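Local coordinates for plantazolicin methyltransferase BamL (Bacillus amyloliquefaciens subsp. plantarum, PDB 5DLY), which probably transfers methyl groups from S-adenosyl-L-methionine to the amino terminus of desmethylplantazolicin, a late step in making the antibiotic plantazolicin, at residues 90-93 and 94-97; 13-16 and 17-20; 31-34 and 35-39. All blocks are in the same frame, centred on the assembly; numbering follows the deposited sequence.

Contact 1: residues 90-93 and 94-97. With SAH (S-adenosyl-L-homocysteine), chain C.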
# COMPACT_ATOMS: atom_id res chain seq x y z
N ASP A 90 -1.69 5.50 11.41
CA ASP A 90 -2.65 4.40 11.49
C ASP A 90 -3.70 4.79 12.50
O ASP A 90 -3.39 5.46 13.48
CB ASP A 90 -1.94 3.10 11.93
CG ASP A 90 -2.74 1.86 11.61
OD1 ASP A 90 -3.79 1.65 12.24
OD2 ASP A 90 -2.32 1.09 10.70
N SER A 91 -4.96 4.42 12.24
CA SER A 91 -6.06 4.78 13.14
C SER A 91 -6.21 3.82 14.34
O SER A 91 -7.05 4.04 15.21
CB SER A 91 -7.37 4.88 12.37
OG SER A 91 -7.64 3.66 11.71
N SER A 92 -5.39 2.77 14.38
CA SER A 92 -5.40 1.84 15.52
C SER A 92 -4.39 2.24 16.59
O SER A 92 -3.18 2.24 16.34
CB SER A 92 -5.11 0.41 15.05
OG SER A 92 -4.81 -0.42 16.16
N ALA A 93 -4.89 2.56 17.78
CA ALA A 93 -4.03 2.88 18.93
C ALA A 93 -3.09 1.74 19.30
O ALA A 93 -1.92 1.98 19.61
CB ALA A 93 -4.88 3.29 20.14
N GLN A 94 -3.60 0.51 19.25
CA GLN A 94 -2.79 -0.67 19.56
C GLN A 94 -1.65 -0.83 18.57
O GLN A 94 -0.53 -1.17 18.95
CB GLN A 94 -3.64 -1.94 19.59
CG GLN A 94 -2.89 -3.16 20.12
CD GLN A 94 -3.47 -4.48 19.62
OE1 GLN A 94 -4.68 -4.67 19.58
NE2 GLN A 94 -2.58 -5.39 19.24
N ALA A 95 -1.93 -0.59 17.29
CA ALA A 95 -0.90 -0.69 16.26
C ALA A 95 0.19 0.35 16.49
O ALA A 95 1.38 0.05 16.41
CB ALA A 95 -1.52 -0.54 14.88
N ILE A 96 -0.22 1.59 16.77
CA ILE A 96 0.72 2.70 16.93
C ILE A 96 1.56 2.56 18.21
O ILE A 96 2.75 2.87 18.19
CB ILE A 96 0.01 4.07 16.87
CG1 ILE A 96 -0.52 4.34 15.44
CG2 ILE A 96 0.92 5.20 17.33
CD1 ILE A 96 0.56 4.38 14.37
N SER A 97 0.95 2.09 19.30
CA SER A 97 1.71 1.81 20.52
C SER A 97 2.79 0.75 20.27
O SER A 97 3.92 0.90 20.75
CB SER A 97 0.79 1.42 21.67
OG SER A 97 1.53 1.31 22.88
N SAH C . 0.21 -1.16 5.45
CA SAH C . 0.02 -2.40 6.26
CB SAH C . -1.47 -2.73 6.36
CG SAH C . -1.83 -3.20 7.77
SD SAH C . -3.49 -3.84 7.86
C SAH C . 0.74 -3.55 5.62
O SAH C . 1.52 -3.37 4.69
OXT SAH C . 0.57 -4.71 6.00
C5' SAH C . -4.47 -2.40 7.54
C4' SAH C . -4.15 -1.23 8.45
O4' SAH C . -4.83 -0.06 7.98
C3' SAH C . -4.63 -1.44 9.89
O3' SAH C . -3.52 -1.32 10.80
C2' SAH C . -5.69 -0.38 10.10
O2' SAH C . -5.78 0.14 11.43
C1' SAH C . -5.24 0.69 9.12
N9 SAH C . -6.28 1.67 8.72
C8 SAH C . -7.54 1.40 8.32
N7 SAH C . -8.21 2.54 8.04
C5 SAH C . -7.36 3.56 8.25
C6 SAH C . -7.45 5.02 8.15
N6 SAH C . -8.59 5.59 7.73
N1 SAH C . -6.34 5.75 8.46
C2 SAH C . -5.20 5.15 8.88
N3 SAH C . -5.05 3.80 9.00
C4 SAH C . -6.09 2.98 8.71
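The N-cap of helix 93-101, where the chain leaves strand 85-90 beside bound S-adenosyl-L-homocysteine, is held by S92 and A95. S92 OG accepts from A95 N at 3.1 Å, with an N-H...O angle of 161°. The S92 hydroxyl lies anti to its own backbone N (chi1 167°), a torsion that turns it to the first turn of the helix, where amide N-H groups have no carbonyl of an earlier turn to bond. Serine suits the position because its short side chain can reach forward to the N-H of A95, three residues on. Routine i to i+4 bonds then begin, I96 N giving to S92 O and S97 N to A93 O. The methyl of A95 lies 3.5 Å from S92 OG, measured from its CB, and also touches Q70. D90 meets the same turn through its aliphatic part: its CB packs on I96 CD1 at 3.7 Å, where the branched side chain of I96 also reaches F108 and C110 of strand 107-110. This is the acidic end of the second strand in a Rossmann-like methyltransferase, and the D90 carboxylate receives both ribose hydroxyls. O2' of the ligand donates to D90 OD1 at 2.6 Å, and O3' donates to D90 OD2 at 2.7 Å, one hydroxyl for each oxygen. D90 OD1 also closes an Asx turn, taking S92 N at 2.9 Å on its anti lone pair, while G69 N supplies a second donor to D90 OD2. Four bonds thus grip this buried carboxylate and fix its rotation, and the donors around it would probably favour the ionised form. S91, between the two anchors, turns its hydroxyl toward the adenine, S91 OG lying 3.4 Å from C4 of the ligand.

Contact 2: residues 13-16 and 17-20. With SAH (S-adenosyl-L-homocysteine), chain C; 5D7 (prop-2-en-1-yl 2-[(1S)-1-amino-4-carbamimidamidobutyl]-1,3-thiazole-4-carboxylate), chain B.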
# COMPACT_ATOMS: atom_id res chain seq x y z
N ARG A 13 -16.71 -1.23 3.01
CA ARG A 13 -15.42 -0.80 3.54
C ARG A 13 -15.47 -0.65 5.05
O ARG A 13 -14.51 -1.02 5.74
CB ARG A 13 -14.97 0.50 2.86
CG ARG A 13 -14.67 0.34 1.38
CD ARG A 13 -13.86 1.51 0.83
NE ARG A 13 -14.59 2.76 1.00
CZ ARG A 13 -15.55 3.19 0.19
NH1 ARG A 13 -15.90 2.47 -0.88
NH2 ARG A 13 -16.16 4.34 0.45
N ILE A 14 -16.59 -0.15 5.58
CA ILE A 14 -16.79 -0.07 7.03
C ILE A 14 -16.71 -1.47 7.66
O ILE A 14 -16.05 -1.65 8.68
CB ILE A 14 -18.12 0.61 7.43
CG1 ILE A 14 -18.25 2.01 6.81
CG2 ILE A 14 -18.28 0.62 8.95
CD1 ILE A 14 -17.17 3.00 7.19
N GLN A 15 -17.37 -2.44 7.02
CA GLN A 15 -17.35 -3.83 7.47
C GLN A 15 -15.95 -4.44 7.43
O GLN A 15 -15.55 -5.12 8.37
CB GLN A 15 -18.35 -4.67 6.66
CG GLN A 15 -18.35 -6.17 6.98
CD GLN A 15 -18.70 -6.47 8.43
OE1 GLN A 15 -19.37 -5.69 9.11
NE2 GLN A 15 -18.24 -7.62 8.92
N ALA A 16 -15.20 -4.18 6.36
CA ALA A 16 -13.83 -4.69 6.24
C ALA A 16 -12.96 -4.16 7.38
O ALA A 16 -12.11 -4.87 7.92
CB ALA A 16 -13.24 -4.31 4.89
N GLN A 17 -13.18 -2.90 7.73
CA GLN A 17 -12.40 -2.24 8.77
C GLN A 17 -12.69 -2.77 10.18
O GLN A 17 -11.84 -2.64 11.06
CB GLN A 17 -12.55 -0.70 8.65
CG GLN A 17 -11.96 0.12 9.80
CD GLN A 17 -10.46 -0.05 10.00
OE1 GLN A 17 -9.74 -0.55 9.12
NE2 GLN A 17 -9.99 0.36 11.17
N THR A 18 -13.85 -3.40 10.39
CA THR A 18 -14.09 -4.05 11.69
C THR A 18 -13.02 -5.08 12.06
O THR A 18 -12.76 -5.32 13.24
CB THR A 18 -15.50 -4.69 11.82
OG1 THR A 18 -15.64 -5.78 10.90
CG2 THR A 18 -16.59 -3.65 11.59
N TRP A 19 -12.38 -5.67 11.05
CA TRP A 19 -11.32 -6.65 11.29
C TRP A 19 -10.01 -6.05 11.84
O TRP A 19 -9.09 -6.78 12.19
CB TRP A 19 -11.08 -7.47 10.01
CG TRP A 19 -12.25 -8.35 9.71
CD1 TRP A 19 -13.33 -8.03 8.93
CD2 TRP A 19 -12.49 -9.67 10.22
NE1 TRP A 19 -14.22 -9.09 8.91
CE2 TRP A 19 -13.72 -10.10 9.69
CE3 TRP A 19 -11.76 -10.53 11.05
CZ2 TRP A 19 -14.26 -11.37 9.98
CZ3 TRP A 19 -12.29 -11.78 11.34
CH2 TRP A 19 -13.53 -12.19 10.80
N PHE A 20 -9.96 -4.72 11.94
CA PHE A 20 -8.79 -4.02 12.47
C PHE A 20 -9.11 -3.17 13.70
O PHE A 20 -8.20 -2.63 14.32
CB PHE A 20 -8.10 -3.22 11.36
CG PHE A 20 -7.64 -4.09 10.25
CD1 PHE A 20 -6.43 -4.77 10.35
CD2 PHE A 20 -8.44 -4.31 9.13
CE1 PHE A 20 -6.01 -5.63 9.35
CE2 PHE A 20 -8.02 -5.16 8.12
CZ PHE A 20 -6.81 -5.82 8.23
N SAH C . 0.21 -1.16 5.45
CA SAH C . 0.02 -2.40 6.26
CB SAH C . -1.47 -2.73 6.36
CG SAH C . -1.83 -3.20 7.77
SD SAH C . -3.49 -3.84 7.86
C SAH C . 0.74 -3.55 5.62
O SAH C . 1.52 -3.37 4.69
OXT SAH C . 0.57 -4.71 6.00
C5' SAH C . -4.47 -2.40 7.54
C4' SAH C . -4.15 -1.23 8.45
O4' SAH C . -4.83 -0.06 7.98
C3' SAH C . -4.63 -1.44 9.89
O3' SAH C . -3.52 -1.32 10.80
C2' SAH C . -5.69 -0.38 10.10
O2' SAH C . -5.78 0.14 11.43
C1' SAH C . -5.24 0.69 9.12
N9 SAH C . -6.28 1.67 8.72
C8 SAH C . -7.54 1.40 8.32
N7 SAH C . -8.21 2.54 8.04
C5 SAH C . -7.36 3.56 8.25
C6 SAH C . -7.45 5.02 8.15
N6 SAH C . -8.59 5.59 7.73
N1 SAH C . -6.34 5.75 8.46
C2 SAH C . -5.20 5.15 8.88
N3 SAH C . -5.05 3.80 9.00
C4 SAH C . -6.09 2.98 8.71
O9 5D7 B . -2.69 -9.08 0.57
C6 5D7 B . -3.57 -9.82 0.99
O7 5D7 B . -3.78 -11.13 0.42
C8 5D7 B . -3.06 -11.57 -0.73
C2 5D7 B . -4.44 -9.41 2.12
N3 5D7 B . -4.19 -8.30 2.86
C4 5D7 B . -5.06 -8.07 3.85
S5 5D7 B . -6.24 -9.34 3.87
C1 5D7 B . -5.55 -10.17 2.52
CA 5D7 B . -5.12 -6.99 4.86
N 5D7 B . -3.87 -6.23 4.75
CB 5D7 B . -6.33 -6.07 4.65
CG 5D7 B . -6.64 -5.68 3.20
CD 5D7 B . -7.30 -4.31 3.18
NE 5D7 B . -7.72 -4.00 1.82
CZ 5D7 B . -8.87 -4.30 1.22
NH2 5D7 B . -9.06 -3.96 0.02
NH1 5D7 B . -9.78 -4.92 1.84
C3 5D7 B . -3.57 -12.95 -1.10
C5 5D7 B . -2.76 -13.85 -1.61
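The hydroxyl of T18 meets the carbonyl of Q15: T18 OG1 donates to Q15 O at 2.6 Å, in the carbonyl plane. Set between its own backbone N and carbonyl carbon (chi1 65°), this short hydroxyl is turned back along the helix to that oxygen, while the extra methyl of threonine, CG2, lies beside I14 O. T18 N gives to Q15 O as well, at 3.2 Å, from above the carbonyl plane, so this acceptor serves two donors of one residue. Q17 N makes a regular bond to R13 O at 3.0 Å, but the T18 N bond to I14 O is weak, and with T18 an i to i+3 pattern begins. It is the pattern of the bonds made at W19 and F20, where the helix is kinked: W19 N reaches A16 O at 3.2 Å, and F20 N bonds to Q17 O. A16 O also lies at the edge of the indole of W19, near its plane.

The polar ends find their partners elsewhere in the chain. Q15 NE2 and W19 NE1 both donate to D184 OD2, and K25 is bonded to T18 OG1. R13 gives its NE to F136 O and its NH2 to K137 O and V6 O, so backbone carbonyls meet the buried guanidinium. A16, with only a methyl, fits closely against L135 and A188. Q17 OE1 approaches C8 of the S-adenosyl-L-homocysteine adenine at 3.0 Å. F20 has one face under C5' of this ligand, and its CE1 lies 3.4 Å from the ligand's SD. Helix 10-21, kinked near its C-terminal end, thus lends Q17 and F20 to the S-adenosyl-L-homocysteine pocket of a Rossmann-like methyltransferase, and F20 also to the substrate-analogue pocket.

Contact 3: residues 31-34 and 35-39. With 5D7 (prop-2-en-1-yl 2-[(1S)-1-amino-4-carbamimidamidobutyl]-1,3-thiazole-4-carboxylate), chain B.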
# COMPACT_ATOMS: atom_id res chain seq x y z
N ARG A 31 -2.87 -12.52 12.42
CA ARG A 31 -2.34 -13.86 12.14
C ARG A 31 -2.30 -14.14 10.64
O ARG A 31 -1.27 -14.58 10.12
CB ARG A 31 -3.18 -14.92 12.86
CG ARG A 31 -2.53 -16.29 12.89
CD ARG A 31 -3.49 -17.35 13.41
NE ARG A 31 -3.80 -17.19 14.83
CZ ARG A 31 -4.97 -16.78 15.32
NH1 ARG A 31 -5.98 -16.47 14.51
NH2 ARG A 31 -5.14 -16.68 16.63
N TYR A 32 -3.41 -13.90 9.95
CA TYR A 32 -3.45 -14.12 8.51
C TYR A 32 -2.42 -13.22 7.80
O TYR A 32 -1.63 -13.71 6.98
CB TYR A 32 -4.86 -13.86 7.92
CG TYR A 32 -4.86 -14.06 6.42
CD1 TYR A 32 -4.50 -13.02 5.56
CD2 TYR A 32 -5.17 -15.30 5.86
CE1 TYR A 32 -4.46 -13.21 4.19
CE2 TYR A 32 -5.14 -15.50 4.48
CZ TYR A 32 -4.78 -14.44 3.65
OH TYR A 32 -4.73 -14.59 2.28
N ASP A 33 -2.43 -11.94 8.14
CA ASP A 33 -1.60 -10.95 7.43
C ASP A 33 -0.12 -11.24 7.59
O ASP A 33 0.65 -11.16 6.62
CB ASP A 33 -1.91 -9.53 7.90
CG ASP A 33 -3.29 -9.05 7.48
OD1 ASP A 33 -4.00 -9.77 6.74
OD2 ASP A 33 -3.67 -7.94 7.92
N GLU A 34 0.29 -11.61 8.80
CA GLU A 34 1.69 -11.96 9.04
C GLU A 34 2.12 -13.21 8.28
O GLU A 34 3.22 -13.26 7.74
CB GLU A 34 1.94 -12.13 10.54
CG GLU A 34 1.93 -10.82 11.31
CD GLU A 34 3.15 -9.97 11.03
OE1 GLU A 34 3.00 -8.92 10.37
OE2 GLU A 34 4.26 -10.37 11.46
N ARG A 35 1.24 -14.21 8.23
CA ARG A 35 1.56 -15.48 7.57
C ARG A 35 1.57 -15.37 6.05
O ARG A 35 2.43 -15.95 5.38
CB ARG A 35 0.56 -16.56 8.00
CG ARG A 35 0.89 -17.96 7.50
CD ARG A 35 -0.20 -18.97 7.84
NE ARG A 35 -1.40 -18.81 7.01
CZ ARG A 35 -2.62 -18.56 7.48
NH1 ARG A 35 -2.85 -18.47 8.78
NH2 ARG A 35 -3.63 -18.44 6.63
N GLU A 36 0.62 -14.61 5.50
CA GLU A 36 0.38 -14.64 4.07
C GLU A 36 0.84 -13.40 3.30
O GLU A 36 1.03 -13.47 2.08
CB GLU A 36 -1.11 -14.91 3.78
CG GLU A 36 -1.67 -16.21 4.37
CD GLU A 36 -1.17 -17.48 3.68
OE1 GLU A 36 -0.55 -17.42 2.60
OE2 GLU A 36 -1.42 -18.57 4.24
N THR A 37 1.01 -12.28 4.00
CA THR A 37 1.37 -11.02 3.32
C THR A 37 2.76 -10.48 3.64
O THR A 37 3.21 -9.53 3.01
CB THR A 37 0.29 -9.90 3.51
OG1 THR A 37 0.42 -9.28 4.80
CG2 THR A 37 -1.12 -10.45 3.36
N SER A 38 3.44 -11.05 4.63
CA SER A 38 4.72 -10.48 5.06
C SER A 38 5.78 -10.51 3.96
O SER A 38 6.54 -9.56 3.84
CB SER A 38 5.23 -11.13 6.35
OG SER A 38 5.41 -12.52 6.19
N SER A 39 5.83 -11.58 3.16
CA SER A 39 6.90 -11.68 2.16
C SER A 39 6.75 -10.70 1.00
O SER A 39 7.75 -10.32 0.38
CB SER A 39 7.09 -13.12 1.64
OG SER A 39 5.99 -13.56 0.87
O9 5D7 B . -2.69 -9.08 0.57
C6 5D7 B . -3.57 -9.82 0.99
O7 5D7 B . -3.78 -11.13 0.42
C8 5D7 B . -3.06 -11.57 -0.73
C2 5D7 B . -4.44 -9.41 2.12
N3 5D7 B . -4.19 -8.30 2.86
C4 5D7 B . -5.06 -8.07 3.85
S5 5D7 B . -6.24 -9.34 3.87
C1 5D7 B . -5.55 -10.17 2.52
CA 5D7 B . -5.12 -6.99 4.86
N 5D7 B . -3.87 -6.23 4.75
CB 5D7 B . -6.33 -6.07 4.65
CG 5D7 B . -6.64 -5.68 3.20
CD 5D7 B . -7.30 -4.31 3.18
NE 5D7 B . -7.72 -4.00 1.82
CZ 5D7 B . -8.87 -4.30 1.22
NH2 5D7 B . -9.06 -3.96 0.02
NH1 5D7 B . -9.78 -4.92 1.84
C3 5D7 B . -3.57 -12.95 -1.10
C5 5D7 B . -2.76 -13.85 -1.61
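Y32 and R35 open the turn: the guanidinium and phenol planes stand 84° apart, with R35 NH2 3.6 Å from Y32 CD2. R35 N bonds to R31 O, and the bent arginine chain carries NE to E36 OE2 at 2.8 Å, a salt bridge in the guanidinium plane; its length lets it reach E178 as well. E36 follows, its N giving to Y32 O, while its CG sits over one face of the Y32 ring, 3.8 Å from the centroid, a CH-pi contact available to the flexible methylene chain of glutamate. T37 uses both branches: its N at 2.9 Å and OG1 at 2.6 Å grip D33 O from opposite faces of the carbonyl plane, and its CG2 methyl meets the ester carbon C6 of the substrate analogue, 3.5 Å away. Beside it, D33 OD2 lies 3.6 Å from the analogue's amino N, while D33 OD1 is bonded to Y181 OH. S38 OG then bonds to E34 O at 2.8 Å, and S39 OG to E247 and Q251. Helix 23-56 is tied here to helix 176-187 by R35 and D33, to the loop at T172 by the Y32 hydroxyl, and to helix 245-253 by S39 and by E36 with K250.

Overall arrangement
All three contacts are partly buried turns around one pocket. Contact 1 lies just past the end of a sheet strand, in the beta-to-alpha turn and the start of helix 93-101, with as many exposed residues as buried. Contacts 2 and 3 sit on the successive helices 10-21 and 23-56; contact 3, mostly buried, is nearest the chain centre, about 14 Å against 17 Å between centres. S-adenosyl-L-homocysteine joins contacts 1 and 2, the substrate analogue 2 and 3, and F20 CE1 packs on D33 OD2 at 3.6 Å. Carboxylate-to-ribose bonding dominates at 90-97, helix backbone and hydroxyl bonds at 13-20, with F20 turned to the ligands, and one salt bridge, a CH-pi contact and hydroxyl bonds at 31-39.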